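Local coordinates for protein unsaturated glucuronyl hydrolase (Streptococcus agalactiae, PDB 2ZZR) that hydrolyses unsaturated disaccharides derived from chondroitin, hyaluronan and heparin, releasing the unsaturated uronic acid from its glycosidic bond to the neighbouring sugar, at residues Lys34-Leu39 with Tyr381-Leu386; Leu177-Leu182 with Val199-Ala204; Asp285-Trp290 with Arg340-Gln345. All blocks are in the same frame, centred on the assembly; numbering follows the deposited sequence.

Contact 1. Residues Lys34-Leu39 with Tyr381-Leu386; sequences KALKQL and YYLEAL
Ala35 and Leu383 bring the two helices together, their CA atoms 7.5 Å apart, where the local axes pass 11.7 Å from each other and run obliquely antiparallel at 138°. These two residues form the middle of the contact, and Leu39 and Leu36 add to its flanks. Leu383 is the central residue: its CA–CB bond points toward helix 25-46, and its two methyls divide between different partners. CD2 meets Leu39 CD1 tip to tip at 3.8 Å. Both side chains reach outward for this, Leu383 with CG anti to its own backbone N (chi1 -173°) and Leu39 with CG anti to its carbonyl carbon. The other branch, Leu383 CD1, lies 4.3 Å from Ala35 CB and 4.4 Å from Leu36 CD1, so it lies against two consecutive residues of helix 25-46. The first bond of Leu36 points neither at nor away from the other helix, and only its end, CD1, comes near. The touching side chains are all buried, and the interaction is purely apolar.

Helix 70-84 packs beside the contact, with Ala80 and Tyr83 on Leu36 and Leu79 on Leu383. Beside it, Tyr382 and Leu386 turn to helix 328-346, and Ala385 touches helix 304-318. The arrangement is consistent with an outer helix resting on an inner one in the alpha/alpha barrel of glycoside hydrolase family 88.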
loop_
_atom_site.group_PDB
_atom_site.type_symbol
_atom_site.label_atom_id
_atom_site.label_comp_id
_atom_site.label_asym_id
_atom_site.label_seq_id
_atom_site.Cartn_x
_atom_site.Cartn_y
_atom_site.Cartn_z
ATOM N N LYS A 34 -4.027 -21.289 4.107
ATOM C CA LYS A 34 -3.431 -21.580 2.797
ATOM C C LYS A 34 -2.238 -20.652 2.517
ATOM O O LYS A 34 -1.199 -21.101 2.033
ATOM C CB LYS A 34 -4.476 -21.490 1.678
ATOM C CG LYS A 34 -4.006 -22.044 0.319
ATOM C CD LYS A 34 -5.121 -22.078 -0.718
ATOM C CE LYS A 34 -5.496 -20.683 -1.196
ATOM N NZ LYS A 34 -6.409 -20.717 -2.363
ATOM N N ALA A 35 -2.389 -19.365 2.835
ATOM C CA ALA A 35 -1.291 -18.405 2.695
ATOM C C ALA A 35 -0.097 -18.781 3.572
ATOM O O ALA A 35 1.054 -18.725 3.125
ATOM C CB ALA A 35 -1.771 -16.982 3.018
ATOM N N LEU A 36 -0.370 -19.177 4.815
ATOM C CA LEU A 36 0.693 -19.543 5.753
ATOM C C LEU A 36 1.483 -20.781 5.321
ATOM O O LEU A 36 2.696 -20.836 5.515
ATOM C CB LEU A 36 0.145 -19.705 7.175
ATOM C CG LEU A 36 0.363 -18.472 8.058
ATOM C CD1 LEU A 36 -0.222 -17.189 7.438
ATOM C CD2 LEU A 36 -0.186 -18.696 9.461
ATOM N N LYS A 37 0.796 -21.749 4.721
ATOM C CA LYS A 37 1.457 -22.931 4.155
ATOM C C LYS A 37 2.499 -22.517 3.115
ATOM O O LYS A 37 3.612 -23.049 3.097
ATOM C CB LYS A 37 0.436 -23.881 3.533
ATOM C CG LYS A 37 -0.358 -24.687 4.555
ATOM C CD LYS A 37 -1.420 -25.510 3.873
ATOM C CE LYS A 37 -2.316 -26.204 4.887
ATOM N NZ LYS A 37 -3.410 -26.930 4.183
ATOM N N GLN A 38 2.142 -21.548 2.271
ATOM C CA GLN A 38 3.087 -20.996 1.295
ATOM C C GLN A 38 4.220 -20.219 1.969
ATOM O O GLN A 38 5.374 -20.330 1.561
ATOM C CB GLN A 38 2.369 -20.120 0.258
ATOM C CG GLN A 38 3.246 -19.746 -0.955
ATOM C CD GLN A 38 3.801 -20.974 -1.668
ATOM O OE1 GLN A 38 3.048 -21.757 -2.250
ATOM N NE2 GLN A 38 5.123 -21.144 -1.624
ATOM N N LEU A 39 3.897 -19.446 3.007
ATOM C CA LEU A 39 4.914 -18.678 3.729
ATOM C C LEU A 39 5.959 -19.571 4.392
ATOM O O LEU A 39 7.149 -19.264 4.356
ATOM C CB LEU A 39 4.286 -17.736 4.767
ATOM C CG LEU A 39 3.530 -16.500 4.252
ATOM C CD1 LEU A 39 3.099 -15.641 5.432
ATOM C CD2 LEU A 39 4.377 -15.673 3.277
ATOM N N TYR A 381 -0.489 -7.016 1.192
ATOM C CA TYR A 381 -1.794 -6.377 1.418
ATOM C C TYR A 381 -2.963 -7.368 1.392
ATOM O O TYR A 381 -3.971 -7.172 2.080
ATOM C CB TYR A 381 -2.015 -5.186 0.472
ATOM C CG TYR A 381 -1.095 -4.025 0.791
ATOM C CD1 TYR A 381 -1.195 -3.345 2.009
ATOM C CD2 TYR A 381 -0.125 -3.601 -0.126
ATOM C CE1 TYR A 381 -0.342 -2.287 2.316
ATOM C CE2 TYR A 381 0.722 -2.544 0.170
ATOM C CZ TYR A 381 0.607 -1.889 1.380
ATOM O OH TYR A 381 1.449 -0.853 1.671
ATOM N N TYR A 382 -2.814 -8.441 0.621
ATOM C CA TYR A 382 -3.789 -9.525 0.640
ATOM C C TYR A 382 -3.849 -10.148 2.040
ATOM O O TYR A 382 -4.927 -10.260 2.636
ATOM C CB TYR A 382 -3.440 -10.571 -0.427
ATOM C CG TYR A 382 -4.224 -11.862 -0.334
ATOM C CD1 TYR A 382 -5.605 -11.881 -0.534
ATOM C CD2 TYR A 382 -3.574 -13.069 -0.063
ATOM C CE1 TYR A 382 -6.325 -13.071 -0.452
ATOM C CE2 TYR A 382 -4.285 -14.269 0.013
ATOM C CZ TYR A 382 -5.657 -14.258 -0.178
ATOM O OH TYR A 382 -6.373 -15.432 -0.109
ATOM N N LEU A 383 -2.693 -10.532 2.574
ATOM C CA LEU A 383 -2.641 -11.088 3.926
ATOM C C LEU A 383 -3.064 -10.061 4.994
ATOM O O LEU A 383 -3.740 -10.415 5.957
ATOM C CB LEU A 383 -1.264 -11.679 4.230
ATOM C CG LEU A 383 -1.091 -12.445 5.545
ATOM C CD1 LEU A 383 -2.115 -13.575 5.662
ATOM C CD2 LEU A 383 0.334 -12.980 5.643
ATOM N N GLU A 384 -2.694 -8.793 4.815
ATOM C CA GLU A 384 -3.149 -7.753 5.741
ATOM C C GLU A 384 -4.676 -7.644 5.734
ATOM O O GLU A 384 -5.293 -7.482 6.795
ATOM C CB GLU A 384 -2.502 -6.393 5.448
ATOM C CG GLU A 384 -2.705 -5.413 6.594
ATOM C CD GLU A 384 -2.457 -3.977 6.193
ATOM O OE1 GLU A 384 -1.283 -3.570 6.180
ATOM O OE2 GLU A 384 -3.443 -3.259 5.920
ATOM N N ALA A 385 -5.284 -7.741 4.550
ATOM C CA ALA A 385 -6.743 -7.710 4.433
ATOM C C ALA A 385 -7.363 -8.882 5.184
ATOM O O ALA A 385 -8.340 -8.713 5.920
ATOM C CB ALA A 385 -7.178 -7.733 2.971
ATOM N N LEU A 386 -6.781 -10.066 5.001
ATOM C CA LEU A 386 -7.269 -11.261 5.683
ATOM C C LEU A 386 -7.219 -11.091 7.200
ATOM O O LEU A 386 -8.221 -11.354 7.898
ATOM C CB LEU A 386 -6.470 -12.488 5.243
ATOM C CG LEU A 386 -6.707 -12.937 3.797
ATOM C CD1 LEU A 386 -5.775 -14.121 3.474
ATOM C CD2 LEU A 386 -8.168 -13.303 3.548
#

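Contact 2. Residues Leu177-Leu182 with Val199-Ala204; sequences LNIQLL and VNHFYA
Consecutive helices of the alpha/alpha barrel meet here: Ile179, where helix 175-178 gives way to helix 180-189, packs against His201 and Phe202 on helix 192-209, which follows after a short turn. This junction lies close to the catalytic centre. The preceding residue, Asn178, touches the probable nucleophile Asp114 and gives its ND2 to the backbone O of Asp174, the probable proton donor.

Ile179 is the sole residue of its segment to reach across, and its two branches part to do so. The methyl CG2 lies 3.6 Å from His201 CD2 and 3.9 Å from His201 CG, approaching the imidazole at a slant, and it also comes within 4.1 Å of His201 CB. The longer branch takes the other neighbour: Ile179 CD1 stands 4.1 Å from Phe202 CB, touching the root of that side chain and not its ring. The torsions account for this division. With chi1 at 65°, CG1 is wedged between the backbone N and carbonyl carbon of Ile179, while CG2 stands anti to the carbonyl carbon; the nearly extended chi2 then carries CD1 out toward helix 192-209.

His201 and Phe202 both have CG anti to their backbone N, yet their successive positions on the helix send the two rings in different directions. The imidazole is fixed at its far side, where ND1 accepts a hydrogen bond from the backbone N of Ile157, which would leave the proton of a neutral ring on NE2.

Strand 156-157 thus fills in one side of the junction, with Ile157 touching Ile179 and Leu182 and Phe156 touching His201. Leu181 and Leu182 turn to helix 133-147, and Ser258 of helix 245-262 meets Ile179.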
loop_
_atom_site.group_PDB
_atom_site.type_symbol
_atom_site.label_atom_id
_atom_site.label_comp_id
_atom_site.label_asym_id
_atom_site.label_seq_id
_atom_site.Cartn_x
_atom_site.Cartn_y
_atom_site.Cartn_z
ATOM N N LEU A 177 1.646 6.401 1.579
ATOM C CA LEU A 177 1.849 5.261 2.492
ATOM C C LEU A 177 3.109 5.416 3.333
ATOM O O LEU A 177 3.231 4.808 4.406
ATOM C CB LEU A 177 1.923 3.943 1.715
ATOM C CG LEU A 177 0.651 3.155 1.382
ATOM C CD1 LEU A 177 0.128 2.413 2.604
ATOM C CD2 LEU A 177 -0.432 4.034 0.736
ATOM N N ASN A 178 4.050 6.220 2.838
ATOM C CA ASN A 178 5.352 6.376 3.482
ATOM C C ASN A 178 5.406 7.459 4.561
ATOM O O ASN A 178 6.291 7.447 5.415
ATOM C CB ASN A 178 6.430 6.572 2.414
ATOM C CG ASN A 178 6.694 5.296 1.639
ATOM O OD1 ASN A 178 7.485 4.459 2.063
ATOM N ND2 ASN A 178 6.012 5.128 0.510
ATOM N N ILE A 179 4.438 8.372 4.549
ATOM C CA ILE A 179 4.374 9.403 5.594
ATOM C C ILE A 179 3.822 8.848 6.921
ATOM O O ILE A 179 3.893 9.508 7.954
ATOM C CB ILE A 179 3.580 10.672 5.156
ATOM C CG1 ILE A 179 2.099 10.362 4.910
ATOM C CG2 ILE A 179 4.235 11.310 3.922
ATOM C CD1 ILE A 179 1.213 11.605 4.656
ATOM N N GLN A 180 3.285 7.635 6.896
ATOM C CA GLN A 180 2.790 7.020 8.133
ATOM C C GLN A 180 3.951 6.835 9.110
ATOM O O GLN A 180 3.799 7.025 10.326
ATOM C CB GLN A 180 2.059 5.702 7.848
ATOM C CG GLN A 180 0.925 5.819 6.800
ATOM C CD GLN A 180 0.027 7.048 6.978
ATOM O OE1 GLN A 180 -0.228 7.790 6.024
ATOM N NE2 GLN A 180 -0.465 7.255 8.187
ATOM N N LEU A 181 5.116 6.515 8.553
ATOM C CA LEU A 181 6.371 6.431 9.301
ATOM C C LEU A 181 6.645 7.722 10.066
ATOM O O LEU A 181 7.103 7.694 11.213
ATOM C CB LEU A 181 7.525 6.126 8.328
ATOM C CG LEU A 181 8.976 6.185 8.817
ATOM C CD1 LEU A 181 9.198 5.175 9.941
ATOM C CD2 LEU A 181 9.915 5.923 7.653
ATOM N N LEU A 182 6.350 8.856 9.429
ATOM C CA LEU A 182 6.568 10.162 10.051
ATOM C C LEU A 182 5.573 10.457 11.171
ATOM O O LEU A 182 5.953 11.027 12.196
ATOM C CB LEU A 182 6.563 11.277 9.005
ATOM C CG LEU A 182 7.600 11.103 7.895
ATOM C CD1 LEU A 182 7.518 12.273 6.934
ATOM C CD2 LEU A 182 9.018 10.963 8.464
ATOM N N VAL A 199 1.935 16.186 7.289
ATOM C CA VAL A 199 0.724 16.942 6.985
ATOM C C VAL A 199 0.881 17.751 5.694
ATOM O O VAL A 199 0.006 17.698 4.819
ATOM C CB VAL A 199 0.329 17.846 8.174
ATOM C CG1 VAL A 199 -0.783 18.810 7.778
ATOM C CG2 VAL A 199 -0.092 16.982 9.351
ATOM N N ASN A 200 1.993 18.480 5.578
ATOM C CA ASN A 200 2.274 19.279 4.379
ATOM C C ASN A 200 2.303 18.407 3.145
ATOM O O ASN A 200 1.709 18.754 2.117
ATOM C CB ASN A 200 3.600 20.032 4.501
ATOM C CG ASN A 200 3.528 21.198 5.465
ATOM O OD1 ASN A 200 2.456 21.541 5.962
ATOM N ND2 ASN A 200 4.676 21.814 5.739
ATOM N N HIS A 201 2.993 17.273 3.256
ATOM C CA HIS A 201 3.063 16.323 2.147
ATOM C C HIS A 201 1.688 15.798 1.785
ATOM O O HIS A 201 1.366 15.659 0.606
ATOM C CB HIS A 201 3.994 15.146 2.435
ATOM C CG HIS A 201 4.068 14.183 1.295
ATOM N ND1 HIS A 201 5.020 14.285 0.304
ATOM C CD2 HIS A 201 3.267 13.148 0.946
ATOM C CE1 HIS A 201 4.823 13.334 -0.591
ATOM N NE2 HIS A 201 3.763 12.632 -0.227
ATOM N N PHE A 202 0.872 15.501 2.796
ATOM C CA PHE A 202 -0.467 15.038 2.511
ATOM C C PHE A 202 -1.246 16.040 1.652
ATOM O O PHE A 202 -1.811 15.672 0.629
ATOM C CB PHE A 202 -1.294 14.692 3.764
ATOM C CG PHE A 202 -2.671 14.234 3.403
ATOM C CD1 PHE A 202 -2.902 12.904 3.057
ATOM C CD2 PHE A 202 -3.710 15.156 3.274
ATOM C CE1 PHE A 202 -4.167 12.483 2.644
ATOM C CE2 PHE A 202 -4.969 14.752 2.865
ATOM C CZ PHE A 202 -5.203 13.406 2.542
ATOM N N TYR A 203 -1.271 17.303 2.071
ATOM C CA TYR A 203 -2.044 18.311 1.338
ATOM C C TYR A 203 -1.480 18.611 -0.044
ATOM O O TYR A 203 -2.237 18.829 -0.974
ATOM C CB TYR A 203 -2.229 19.588 2.161
ATOM C CG TYR A 203 -3.213 19.405 3.296
ATOM C CD1 TYR A 203 -2.801 19.495 4.623
ATOM C CD2 TYR A 203 -4.557 19.113 3.038
ATOM C CE1 TYR A 203 -3.704 19.322 5.669
ATOM C CE2 TYR A 203 -5.472 18.934 4.079
ATOM C CZ TYR A 203 -5.035 19.042 5.390
ATOM O OH TYR A 203 -5.926 18.870 6.433
ATOM N N ALA A 204 -0.155 18.602 -0.171
ATOM C CA ALA A 204 0.483 18.752 -1.485
ATOM C C ALA A 204 0.022 17.637 -2.424
ATOM O O ALA A 204 -0.253 17.869 -3.610
ATOM C CB ALA A 204 1.998 18.760 -1.344
#

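Contact 3. Residues Asp285-Trp290 with Arg340-Gln345; sequences DKVSYW and RSLIEQ. With SO4 (sulfate ion), chain C; SO4 (sulfate ion), chain D.
Ser341 reaches out of its helix to hydrogen-bond a loop carbonyl: OG donates to Asp285 O over a short 2.6 Å. The donor meets the oxygen at a C=O...OG angle of 141° and is tilted 23° from the carbonyl plane. The hydroxyl can do this because OG stands beside its own backbone N, anti to the carbonyl carbon (chi1 -75°), on the side turned to the loop.

Beside this bond, Val287 CG2 rests 3.7 Å from Ser341 CB and 3.9 Å from Leu342 CD2, the Val287 and Leu342 side chains lying across one another at a slant. The contact thus ties the loop between helix 265-280 and helix 304-318 to helix 328-346 of the alpha/alpha barrel.

Between these two contact points the loop is shaped by an Asx turn, in which Asp285 OD1 accepts from Val287 N at 3.1 Å, from above the carboxylate plane. Lys286, at the middle of the turn, has a left-handed backbone conformation. The same carboxylate has further partners: OD1 forms a salt bridge with Arg302, and OD2 bonds to Tyr346 OH. The helix itself widens into a pi-type turn at 342-345.

The end of Lys286 leads away from 340-345, though its side chain still touches Thr337 and Met338 earlier on that helix. Two sulfate ions, probably from the crystallisation liquor, bind here: Lys286 NZ donates to O2 of the chain D sulfate at 2.9 Å, and Tyr289 OH to O2 of the chain C sulfate at 2.7 Å, the latter oxygen in plane at the edge of the phenol.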
loop_
_atom_site.group_PDB
_atom_site.type_symbol
_atom_site.label_atom_id
_atom_site.label_comp_id
_atom_site.label_asym_id
_atom_site.label_seq_id
_atom_site.Cartn_x
_atom_site.Cartn_y
_atom_site.Cartn_z
ATOM N N ASP A 285 -15.889 -9.651 -11.763
ATOM C CA ASP A 285 -15.409 -10.327 -10.553
ATOM C C ASP A 285 -14.847 -9.362 -9.493
ATOM O O ASP A 285 -14.285 -9.797 -8.490
ATOM C CB ASP A 285 -14.418 -11.463 -10.888
ATOM C CG ASP A 285 -13.037 -10.963 -11.318
ATOM O OD1 ASP A 285 -12.798 -9.737 -11.368
ATOM O OD2 ASP A 285 -12.174 -11.824 -11.604
ATOM N N LYS A 286 -15.005 -8.062 -9.737
ATOM C CA LYS A 286 -14.614 -6.991 -8.799
ATOM C C LYS A 286 -13.109 -6.922 -8.498
ATOM O O LYS A 286 -12.698 -6.391 -7.460
ATOM C CB LYS A 286 -15.432 -7.057 -7.494
ATOM C CG LYS A 286 -16.938 -7.305 -7.670
ATOM C CD LYS A 286 -17.619 -6.264 -8.554
ATOM C CE LYS A 286 -19.143 -6.421 -8.529
ATOM N NZ LYS A 286 -19.612 -7.713 -9.129
ATOM N N VAL A 287 -12.291 -7.448 -9.410
ATOM C CA VAL A 287 -10.839 -7.378 -9.271
ATOM C C VAL A 287 -10.266 -6.521 -10.395
ATOM O O VAL A 287 -10.368 -6.867 -11.569
ATOM C CB VAL A 287 -10.176 -8.787 -9.218
ATOM C CG1 VAL A 287 -8.658 -8.677 -9.268
ATOM C CG2 VAL A 287 -10.611 -9.528 -7.960
ATOM N N SER A 288 -9.667 -5.398 -10.011
ATOM C CA SER A 288 -9.171 -4.398 -10.950
ATOM C C SER A 288 -8.263 -4.985 -12.025
ATOM O O SER A 288 -7.358 -5.763 -11.726
ATOM C CB SER A 288 -8.394 -3.324 -10.193
ATOM O OG SER A 288 -7.304 -3.901 -9.495
ATOM N N TYR A 289 -8.523 -4.602 -13.274
ATOM C CA TYR A 289 -7.539 -4.768 -14.338
ATOM C C TYR A 289 -6.377 -3.839 -14.003
ATOM O O TYR A 289 -6.531 -2.916 -13.197
ATOM C CB TYR A 289 -8.157 -4.447 -15.709
ATOM C CG TYR A 289 -8.938 -5.606 -16.290
ATOM C CD1 TYR A 289 -8.378 -6.425 -17.277
ATOM C CD2 TYR A 289 -10.228 -5.901 -15.846
ATOM C CE1 TYR A 289 -9.089 -7.501 -17.808
ATOM C CE2 TYR A 289 -10.942 -6.982 -16.367
ATOM C CZ TYR A 289 -10.367 -7.769 -17.359
ATOM O OH TYR A 289 -11.067 -8.838 -17.882
ATOM N N TRP A 290 -5.211 -4.087 -14.591
ATOM C CA TRP A 290 -4.009 -3.339 -14.218
ATOM C C TRP A 290 -4.153 -1.843 -14.499
ATOM O O TRP A 290 -3.548 -0.999 -13.827
ATOM C CB TRP A 290 -2.777 -3.931 -14.907
ATOM C CG TRP A 290 -2.694 -3.644 -16.371
ATOM C CD1 TRP A 290 -3.242 -4.376 -17.389
ATOM C CD2 TRP A 290 -2.013 -2.547 -16.984
ATOM N NE1 TRP A 290 -2.943 -3.796 -18.603
ATOM C CE2 TRP A 290 -2.188 -2.674 -18.381
ATOM C CE3 TRP A 290 -1.265 -1.470 -16.490
ATOM C CZ2 TRP A 290 -1.649 -1.759 -19.285
ATOM C CZ3 TRP A 290 -0.733 -0.559 -17.387
ATOM C CH2 TRP A 290 -0.922 -0.714 -18.772
ATOM N N ARG A 340 -13.384 -11.621 -1.330
ATOM C CA ARG A 340 -13.878 -12.955 -1.696
ATOM C C ARG A 340 -13.297 -13.397 -3.040
ATOM O O ARG A 340 -12.794 -14.514 -3.162
ATOM C CB ARG A 340 -15.407 -13.007 -1.754
ATOM C CG ARG A 340 -15.932 -14.389 -2.167
ATOM C CD ARG A 340 -17.449 -14.466 -2.217
ATOM N NE ARG A 340 -18.068 -14.359 -0.895
ATOM C CZ ARG A 340 -18.058 -15.316 0.033
ATOM N NH1 ARG A 340 -17.449 -16.474 -0.192
ATOM N NH2 ARG A 340 -18.659 -15.113 1.198
ATOM N N SER A 341 -13.362 -12.513 -4.035
ATOM C CA SER A 341 -12.803 -12.808 -5.354
ATOM C C SER A 341 -11.302 -13.089 -5.295
ATOM O O SER A 341 -10.820 -14.023 -5.940
ATOM C CB SER A 341 -13.093 -11.685 -6.342
ATOM O OG SER A 341 -14.445 -11.730 -6.756
ATOM N N LEU A 342 -10.563 -12.300 -4.512
ATOM C CA LEU A 342 -9.135 -12.554 -4.355
ATOM C C LEU A 342 -8.886 -13.955 -3.788
ATOM O O LEU A 342 -8.079 -14.717 -4.328
ATOM C CB LEU A 342 -8.465 -11.478 -3.493
ATOM C CG LEU A 342 -8.390 -10.065 -4.079
ATOM C CD1 LEU A 342 -7.703 -9.136 -3.096
ATOM C CD2 LEU A 342 -7.668 -10.032 -5.435
ATOM N N ILE A 343 -9.604 -14.295 -2.718
ATOM C CA ILE A 343 -9.459 -15.588 -2.060
ATOM C C ILE A 343 -9.805 -16.732 -3.015
ATOM O O ILE A 343 -9.046 -17.703 -3.133
ATOM C CB ILE A 343 -10.365 -15.688 -0.797
ATOM C CG1 ILE A 343 -9.866 -14.747 0.304
ATOM C CG2 ILE A 343 -10.414 -17.128 -0.271
ATOM C CD1 ILE A 343 -10.901 -14.485 1.397
ATOM N N GLU A 344 -10.938 -16.602 -3.698
ATOM C CA GLU A 344 -11.522 -17.720 -4.442
ATOM C C GLU A 344 -10.965 -17.890 -5.853
ATOM O O GLU A 344 -11.009 -18.992 -6.413
ATOM C CB GLU A 344 -13.045 -17.584 -4.504
ATOM C CG GLU A 344 -13.739 -17.730 -3.155
ATOM C CD GLU A 344 -15.253 -17.632 -3.242
ATOM O OE1 GLU A 344 -15.788 -17.341 -4.333
ATOM O OE2 GLU A 344 -15.913 -17.843 -2.200
ATOM N N GLN A 345 -10.448 -16.810 -6.432
ATOM C CA GLN A 345 -10.059 -16.841 -7.843
ATOM C C GLN A 345 -8.601 -16.483 -8.111
ATOM O O GLN A 345 -8.063 -16.833 -9.170
ATOM C CB GLN A 345 -10.978 -15.946 -8.687
ATOM C CG GLN A 345 -12.458 -16.360 -8.711
ATOM C CD GLN A 345 -12.686 -17.774 -9.238
ATOM O OE1 GLN A 345 -13.452 -18.545 -8.655
ATOM N NE2 GLN A 345 -12.027 -18.118 -10.346
HETATM S S SO4 C . -10.578 -11.127 -20.367
HETATM O O1 SO4 C . -12.008 -11.110 -20.086
HETATM O O2 SO4 C . -10.008 -9.804 -20.148
HETATM O O3 SO4 C . -9.906 -12.088 -19.502
HETATM O O4 SO4 C . -10.365 -11.502 -21.763
HETATM S S SO4 D . -21.287 -6.443 -12.330
HETATM O O1 SO4 D . -22.341 -5.442 -12.176
HETATM O O2 SO4 D . -20.125 -6.082 -11.525
HETATM O O3 SO4 D . -21.781 -7.747 -11.891
HETATM O O4 SO4 D . -20.882 -6.504 -13.732
#

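In the fold
From the N terminus, helix 25-46 supplies the first half of contact 1, whose partner, helix 376-390, comes almost at the end of the chain, so this contact closes a loop holding most of the fold. Contacts 2 and 3 are both nested in it and follow one another in series. Contact 2 closes a short helical hairpin, helix 180-189 against helix 192-209; contact 3 joins the loop after helix 265-280 to helix 328-346. Contacts 1 and 3 share a hydrophobic seam, where Tyr382 and Leu386 pack on Ile343. Contact 2 lies across the chain's centre from both, yet Tyr381 OH reaches Leu177 CD1 at 3.6 Å, linking contact 1 to it.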